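Local coordinates for manganese-binding protein (Chlamydia trachomatis, PDB 6NSI), which binds iron, manganese or nickel ions, with a preference for ferrous iron, and delivers them to the membrane permease of an ABC transporter for import, at residues W104-M107 and R108-G111; S180-A183 and E184-S187; F270-N273 and V274-T278. All blocks are in the same frame, centred on the assembly; numbering follows the deposited sequence.

Contact 1: W104-M107 and R108-G111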
loop_
_atom_site.group_PDB
_atom_site.type_symbol
_atom_site.label_atom_id
_atom_site.label_comp_id
_atom_site.label_asym_id
_atom_site.label_seq_id
_atom_site.Cartn_x
_atom_site.Cartn_y
_atom_site.Cartn_z
ATOM N N TRP A 104 0.409 -3.248 -1.538
ATOM C CA TRP A 104 1.793 -3.044 -1.120
ATOM C C TRP A 104 1.969 -2.971 0.395
ATOM O O TRP A 104 3.110 -2.842 0.858
ATOM C CB TRP A 104 2.362 -1.768 -1.754
ATOM C CG TRP A 104 1.549 -0.540 -1.393
ATOM C CD1 TRP A 104 1.687 0.246 -0.279
ATOM C CD2 TRP A 104 0.460 0.011 -2.140
ATOM N NE1 TRP A 104 0.748 1.267 -0.293
ATOM C CE2 TRP A 104 -0.011 1.148 -1.427
ATOM C CE3 TRP A 104 -0.155 -0.329 -3.350
ATOM C CZ2 TRP A 104 -1.070 1.931 -1.886
ATOM C CZ3 TRP A 104 -1.207 0.453 -3.804
ATOM C CH2 TRP A 104 -1.654 1.570 -3.073
ATOM N N THR A 105 0.891 -3.028 1.180
ATOM C CA THR A 105 1.032 -3.130 2.629
ATOM C C THR A 105 1.134 -4.569 3.107
ATOM O O THR A 105 1.373 -4.791 4.299
ATOM C CB THR A 105 -0.146 -2.472 3.351
ATOM O OG1 THR A 105 -1.332 -3.255 3.141
ATOM C CG2 THR A 105 -0.369 -1.023 2.839
ATOM N N ASP A 106 0.912 -5.539 2.225
ATOM C CA ASP A 106 1.082 -6.948 2.547
ATOM C C ASP A 106 2.398 -7.370 1.892
ATOM O O ASP A 106 2.479 -7.494 0.665
ATOM C CB ASP A 106 -0.129 -7.747 2.053
ATOM C CG ASP A 106 0.033 -9.266 2.225
ATOM O OD1 ASP A 106 1.183 -9.756 2.271
ATOM O OD2 ASP A 106 -1.004 -9.976 2.281
ATOM N N MET A 107 3.434 -7.557 2.715
ATOM C CA MET A 107 4.787 -7.783 2.211
ATOM C C MET A 107 4.931 -9.116 1.479
ATOM O O MET A 107 5.833 -9.258 0.649
ATOM C CB MET A 107 5.785 -7.683 3.369
ATOM C CG MET A 107 7.271 -7.758 2.959
ATOM S SD MET A 107 7.873 -6.427 1.883
ATOM C CE MET A 107 7.545 -4.935 2.829
ATOM N N ARG A 108 4.065 -10.094 1.747
ATOM C CA ARG A 108 4.106 -11.311 0.937
ATOM C C ARG A 108 3.549 -11.058 -0.456
ATOM O O ARG A 108 4.114 -11.521 -1.458
ATOM C CB ARG A 108 3.333 -12.435 1.616
ATOM C CG ARG A 108 3.328 -13.728 0.809
ATOM C CD ARG A 108 2.147 -14.608 1.184
ATOM N NE ARG A 108 0.907 -14.169 0.543
ATOM C CZ ARG A 108 0.609 -14.369 -0.739
ATOM N NH1 ARG A 108 1.468 -15.008 -1.534
ATOM N NH2 ARG A 108 -0.548 -13.927 -1.227
ATOM N N VAL A 109 2.438 -10.322 -0.542
ATOM C CA VAL A 109 1.873 -9.997 -1.847
ATOM C C VAL A 109 2.832 -9.098 -2.628
ATOM O O VAL A 109 3.107 -9.345 -3.806
ATOM C CB VAL A 109 0.472 -9.366 -1.676
ATOM C CG1 VAL A 109 -0.153 -9.003 -3.032
ATOM C CG2 VAL A 109 -0.458 -10.323 -0.911
ATOM N N TRP A 110 3.392 -8.067 -1.980
ATOM C CA TRP A 110 4.302 -7.180 -2.698
ATOM C C TRP A 110 5.582 -7.905 -3.106
ATOM O O TRP A 110 6.200 -7.551 -4.117
ATOM C CB TRP A 110 4.625 -5.944 -1.857
ATOM C CG TRP A 110 4.977 -4.735 -2.706
ATOM C CD1 TRP A 110 6.122 -3.991 -2.639
ATOM C CD2 TRP A 110 4.172 -4.135 -3.740
ATOM N NE1 TRP A 110 6.085 -2.967 -3.560
ATOM C CE2 TRP A 110 4.897 -3.027 -4.243
ATOM C CE3 TRP A 110 2.907 -4.416 -4.278
ATOM C CZ2 TRP A 110 4.410 -2.217 -5.269
ATOM C CZ3 TRP A 110 2.422 -3.595 -5.301
ATOM C CH2 TRP A 110 3.174 -2.517 -5.780
ATOM N N GLY A 111 5.997 -8.912 -2.344
ATOM C CA GLY A 111 7.085 -9.763 -2.806
ATOM C C GLY A 111 6.743 -10.457 -4.108
ATOM O O GLY A 111 7.551 -10.492 -5.042
HETATM O O HOH W 1 -1.110 -12.447 1.964
#

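Contact 2: S180-A183 and E184-S187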
loop_
_atom_site.group_PDB
_atom_site.type_symbol
_atom_site.label_atom_id
_atom_site.label_comp_id
_atom_site.label_asym_id
_atom_site.label_seq_id
_atom_site.Cartn_x
_atom_site.Cartn_y
_atom_site.Cartn_z
ATOM N N SER A 180 -5.084 -10.589 11.880
ATOM C CA SER A 180 -6.211 -11.504 11.911
ATOM C C SER A 180 -5.732 -12.943 11.971
ATOM O O SER A 180 -4.644 -13.271 11.496
ATOM C CB SER A 180 -7.095 -11.315 10.686
ATOM O OG SER A 180 -7.296 -9.916 10.456
ATOM N N SER A 181 -6.585 -13.794 12.523
ATOM C CA SER A 181 -6.335 -15.221 12.654
ATOM C C SER A 181 -6.728 -15.962 11.382
ATOM O O SER A 181 -7.483 -15.456 10.542
ATOM C CB SER A 181 -7.127 -15.791 13.822
ATOM O OG SER A 181 -8.498 -15.885 13.458
ATOM N N ASP A 182 -6.213 -17.191 11.261
ATOM C CA ASP A 182 -6.624 -18.069 10.172
ATOM C C ASP A 182 -8.140 -18.217 10.132
ATOM O O ASP A 182 -8.744 -18.200 9.053
ATOM C CB ASP A 182 -5.951 -19.440 10.319
ATOM C CG ASP A 182 -4.501 -19.432 9.852
ATOM O OD1 ASP A 182 -3.972 -18.330 9.608
ATOM O OD2 ASP A 182 -3.889 -20.517 9.724
ATOM N N ALA A 183 -8.772 -18.355 11.303
ATOM C CA ALA A 183 -10.222 -18.509 11.350
ATOM C C ALA A 183 -10.922 -17.252 10.859
ATOM O O ALA A 183 -11.926 -17.329 10.141
ATOM C CB ALA A 183 -10.673 -18.836 12.770
ATOM N N GLU A 184 -10.413 -16.082 11.252
ATOM C CA GLU A 184 -10.973 -14.836 10.751
ATOM C C GLU A 184 -10.711 -14.676 9.255
ATOM O O GLU A 184 -11.554 -14.142 8.521
ATOM C CB GLU A 184 -10.393 -13.668 11.551
ATOM C CG GLU A 184 -10.923 -13.559 12.987
ATOM C CD GLU A 184 -10.000 -12.744 13.877
ATOM O OE1 GLU A 184 -9.037 -12.158 13.338
ATOM O OE2 GLU A 184 -10.224 -12.688 15.108
ATOM N N ARG A 185 -9.561 -15.154 8.782
ATOM C CA ARG A 185 -9.273 -15.122 7.354
ATOM C C ARG A 185 -10.277 -15.963 6.569
ATOM O O ARG A 185 -10.819 -15.513 5.555
ATOM C CB ARG A 185 -7.844 -15.605 7.105
ATOM C CG ARG A 185 -7.115 -14.852 6.001
ATOM C CD ARG A 185 -5.731 -14.389 6.432
ATOM N NE ARG A 185 -5.031 -15.386 7.235
ATOM C CZ ARG A 185 -4.305 -15.096 8.309
ATOM N NH1 ARG A 185 -4.174 -13.834 8.705
ATOM N NH2 ARG A 185 -3.709 -16.068 8.991
ATOM N N VAL A 186 -10.550 -17.190 7.022
ATOM C CA VAL A 186 -11.441 -18.043 6.234
ATOM C C VAL A 186 -12.891 -17.568 6.348
ATOM O O VAL A 186 -13.642 -17.594 5.368
ATOM C CB VAL A 186 -11.280 -19.526 6.627
ATOM C CG1 VAL A 186 -9.802 -19.935 6.636
ATOM C CG2 VAL A 186 -11.906 -19.807 7.969
ATOM N N SER A 187 -13.306 -17.108 7.536
ATOM C CA SER A 187 -14.685 -16.659 7.710
ATOM C C SER A 187 -14.935 -15.309 7.050
ATOM O O SER A 187 -16.060 -15.026 6.619
ATOM C CB SER A 187 -15.032 -16.577 9.200
ATOM O OG SER A 187 -14.330 -15.522 9.843
#

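Contact 3: F270-N273 and V274-T278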
loop_
_atom_site.group_PDB
_atom_site.type_symbol
_atom_site.label_atom_id
_atom_site.label_comp_id
_atom_site.label_asym_id
_atom_site.label_seq_id
_atom_site.Cartn_x
_atom_site.Cartn_y
_atom_site.Cartn_z
ATOM N N PHE A 270 7.419 0.837 5.179
ATOM C CA PHE A 270 6.780 -0.361 5.717
ATOM C C PHE A 270 7.226 -0.610 7.155
ATOM O O PHE A 270 6.400 -0.860 8.046
ATOM C CB PHE A 270 7.101 -1.562 4.819
ATOM C CG PHE A 270 6.557 -2.874 5.330
ATOM C CD1 PHE A 270 5.249 -3.251 5.053
ATOM C CD2 PHE A 270 7.368 -3.743 6.072
ATOM C CE1 PHE A 270 4.746 -4.458 5.513
ATOM C CE2 PHE A 270 6.875 -4.965 6.536
ATOM C CZ PHE A 270 5.562 -5.323 6.258
ATOM N N GLN A 271 8.537 -0.521 7.406
ATOM C CA GLN A 271 9.038 -0.697 8.766
ATOM C C GLN A 271 8.417 0.326 9.715
ATOM O O GLN A 271 7.938 -0.033 10.800
ATOM C CB GLN A 271 10.560 -0.594 8.790
ATOM C CG GLN A 271 11.256 -1.696 7.998
ATOM C CD GLN A 271 12.778 -1.570 8.000
ATOM O OE1 GLN A 271 13.333 -0.522 7.653
ATOM N NE2 GLN A 271 13.459 -2.646 8.394
ATOM N N HIS A 272 8.413 1.607 9.319
ATOM C CA HIS A 272 7.837 2.645 10.170
ATOM C C HIS A 272 6.368 2.364 10.477
ATOM O O HIS A 272 5.917 2.542 11.619
ATOM C CB HIS A 272 7.975 4.023 9.515
ATOM C CG HIS A 272 7.126 5.077 10.164
ATOM N ND1 HIS A 272 7.619 5.959 11.104
ATOM C CD2 HIS A 272 5.806 5.367 10.030
ATOM C CE1 HIS A 272 6.644 6.755 11.508
ATOM N NE2 HIS A 272 5.532 6.411 10.878
ATOM N N ASN A 273 5.598 1.954 9.458
ATOM C CA ASN A 273 4.185 1.653 9.670
ATOM C C ASN A 273 4.019 0.527 10.681
ATOM O O ASN A 273 3.158 0.597 11.564
ATOM C CB ASN A 273 3.521 1.274 8.349
ATOM C CG ASN A 273 3.152 2.489 7.501
ATOM O OD1 ASN A 273 3.136 3.630 7.979
ATOM N ND2 ASN A 273 2.836 2.243 6.244
ATOM N N VAL A 274 4.835 -0.524 10.558
ATOM C CA VAL A 274 4.710 -1.660 11.467
ATOM C C VAL A 274 5.104 -1.256 12.882
ATOM O O VAL A 274 4.427 -1.616 13.851
ATOM C CB VAL A 274 5.546 -2.850 10.950
ATOM C CG1 VAL A 274 5.659 -3.939 12.025
ATOM C CG2 VAL A 274 4.914 -3.415 9.674
ATOM N N ARG A 275 6.202 -0.505 13.024
ATOM C CA ARG A 275 6.618 -0.019 14.337
ATOM C C ARG A 275 5.528 0.836 14.971
ATOM O O ARG A 275 5.162 0.632 16.132
ATOM C CB ARG A 275 7.911 0.792 14.213
ATOM C CG ARG A 275 9.169 -0.048 14.059
ATOM C CD ARG A 275 10.437 0.817 13.862
ATOM N NE ARG A 275 11.342 0.201 12.892
ATOM C CZ ARG A 275 12.293 -0.677 13.211
ATOM N NH1 ARG A 275 12.471 -1.028 14.486
ATOM N NH2 ARG A 275 13.072 -1.205 12.263
ATOM N N THR A 276 5.008 1.806 14.211
ATOM C CA THR A 276 3.957 2.687 14.704
ATOM C C THR A 276 2.725 1.895 15.149
ATOM O O THR A 276 2.239 2.062 16.272
ATOM C CB THR A 276 3.608 3.710 13.619
ATOM O OG1 THR A 276 4.794 4.457 13.307
ATOM C CG2 THR A 276 2.493 4.694 14.090
ATOM N N ILE A 277 2.228 1.000 14.298
ATOM C CA ILE A 277 1.016 0.267 14.661
ATOM C C ILE A 277 1.277 -0.653 15.854
ATOM O O ILE A 277 0.470 -0.717 16.791
ATOM C CB ILE A 277 0.486 -0.491 13.430
ATOM C CG1 ILE A 277 -0.011 0.536 12.398
ATOM C CG2 ILE A 277 -0.618 -1.531 13.817
ATOM C CD1 ILE A 277 -0.525 -0.071 11.138
ATOM N N THR A 278 2.413 -1.356 15.858
ATOM C CA THR A 278 2.715 -2.270 16.964
ATOM C C THR A 278 2.805 -1.521 18.290
ATOM O O THR A 278 2.189 -1.922 19.288
ATOM C CB THR A 278 4.020 -3.034 16.689
ATOM O OG1 THR A 278 3.914 -3.739 15.448
ATOM C CG2 THR A 278 4.311 -4.061 17.796
#

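Contact 1: W104-M107 and R108-G111
D106 is the N-cap of helix 107-124, and its carboxylate accepts from two amides of the first turn and lies against V109. Both bonds go to one oxygen, OD1: V109 N lies 3.1 Å from D106 OD1 in a nearly straight bond that arrives from above the carboxylate plane, whereas R108 N, at 2.9 Å from D106 OD1, makes a weak, bent one. With CG anti to the backbone N (chi1 174°), the carboxylate swings across the start of the helix, and V109 CG2 packs 3.3 Å from D106 OD2. The negative group at the helix start would be expected to interact favourably with the helix dipole. Behind the cap, the backbone bond from W110 N to D106 O begins the regular helical pattern.

The second meeting point is aromatic. W104 rests its CB over the six-membered ring of W110, 3.6 Å from the centroid, a CH-pi contact, while the edge of the W104 indole turns toward the W110 face with the planes at 75°. The W104 first torsion of 58° carries the indole away from the helix, toward the metal ligands H102 and D260. Both indole nitrogens are held from outside: W104 NE1 donates to S259 O and W110 NE1 to M10 O.

R108 also reaches outward, its NH2 bonding to C89 O. A water bridges D106 OD2 and R108 NE, donating to D106 OD2 over 2.5 Å and accepting from R108 NE at the edge of the guanidinium, in its plane.

Contact 2: S180-A183 and E184-S187
At the start of this short surface helix, S181 and E184 exchange hydrogen bonds between backbone and side chain. S181 OG accepts from E184 N at 2.9 Å, and S181 N returns the bond to E184 OE1 at 3.1 Å. The second donor comes from above the carboxylate plane. A first torsion of 74° sets the S181 hydroxyl between its own N and carbonyl carbon, facing the incoming amide. The extended E184 chain runs back past that hydroxyl, and OE1 also lies against S180 CA. Its other oxygen, OE2, forms a salt bridge with R193.

The charged pair works on another side of the turn. R185 bends at chi2 and chi3 so that its guanidinium folds back over the helix start, one face above S181 O. R185 NH2 is placed 2.4 Å from D182 OD1, a salt bridge whose very short length makes its exact geometry doubtful. NH1 makes a weak bond to S180 O at 2.9 Å and is also bonded to R176 O, tying the helix to the one before it.

Backbone bonds continue the helix: R185 N to S181 O at 2.7 Å, then V186 N to D182 O and S187 N to A183 O. The reciprocal S181-E184 pair is a capping box, the classic arrangement in which an N-cap serine and the residue three places on close the first turn of a helix.

Contact 3: F270-N273 and V274-T278
From F270 to I277 the backbone is regular alpha helix, with each amide from V274 to I277 bonded to the carbonyl four residues earlier, as in R275 N to Q271 O at 2.9 Å. V274 sends CG2 over one face of the F270 ring, 4.1 Å from its centroid and offset toward the rim, a CH-pi contact. F270 CG lies anti to the backbone N (chi1 177°), which brings one face of the ring under V274 CG2; helices 129-154 and 172-178 pack against this pair.

On another side of the helix, two residues on, T276 OG1 donates to H272 O at 2.8 Å, while T276 N reaches the same oxygen from the opposite face of the carbonyl plane. The hydroxyl also sits 3.2 Å above the H272 ring plane, near its rim. H272 NE2 bonds to P256 O, and N273 OD1 accepts from Y258 N, so this flank is joined to the loop leading on to D260. T278 repeats the threonine pattern, its OG1 donating to V274 O at 2.7 Å.

Two buried threonine hydroxyls thus each have an acceptor within their own helix, and each receiving carbonyl accepts from two donors.

Contacts 1 and 3 touch: M107 CE of contact 1 lies 3.4 Å from F270 CG of contact 3, and T105 O is 3.6 Å from F270 CE1, so the start of helix 107-124 packs directly on helix 266-280. Contact 2 stands apart on the surface, its nearest atoms about 8 Å from contact 1 and about 10 Å from contact 3. Contact 1 comes closer than contact 3 to the bound ferric ion, which is held by H36, H102, H168 and D260: the W104 side chain is about 5 Å from the iron and that of N273 in contact 3 about 11 Å. Contact 2 lies away from this site.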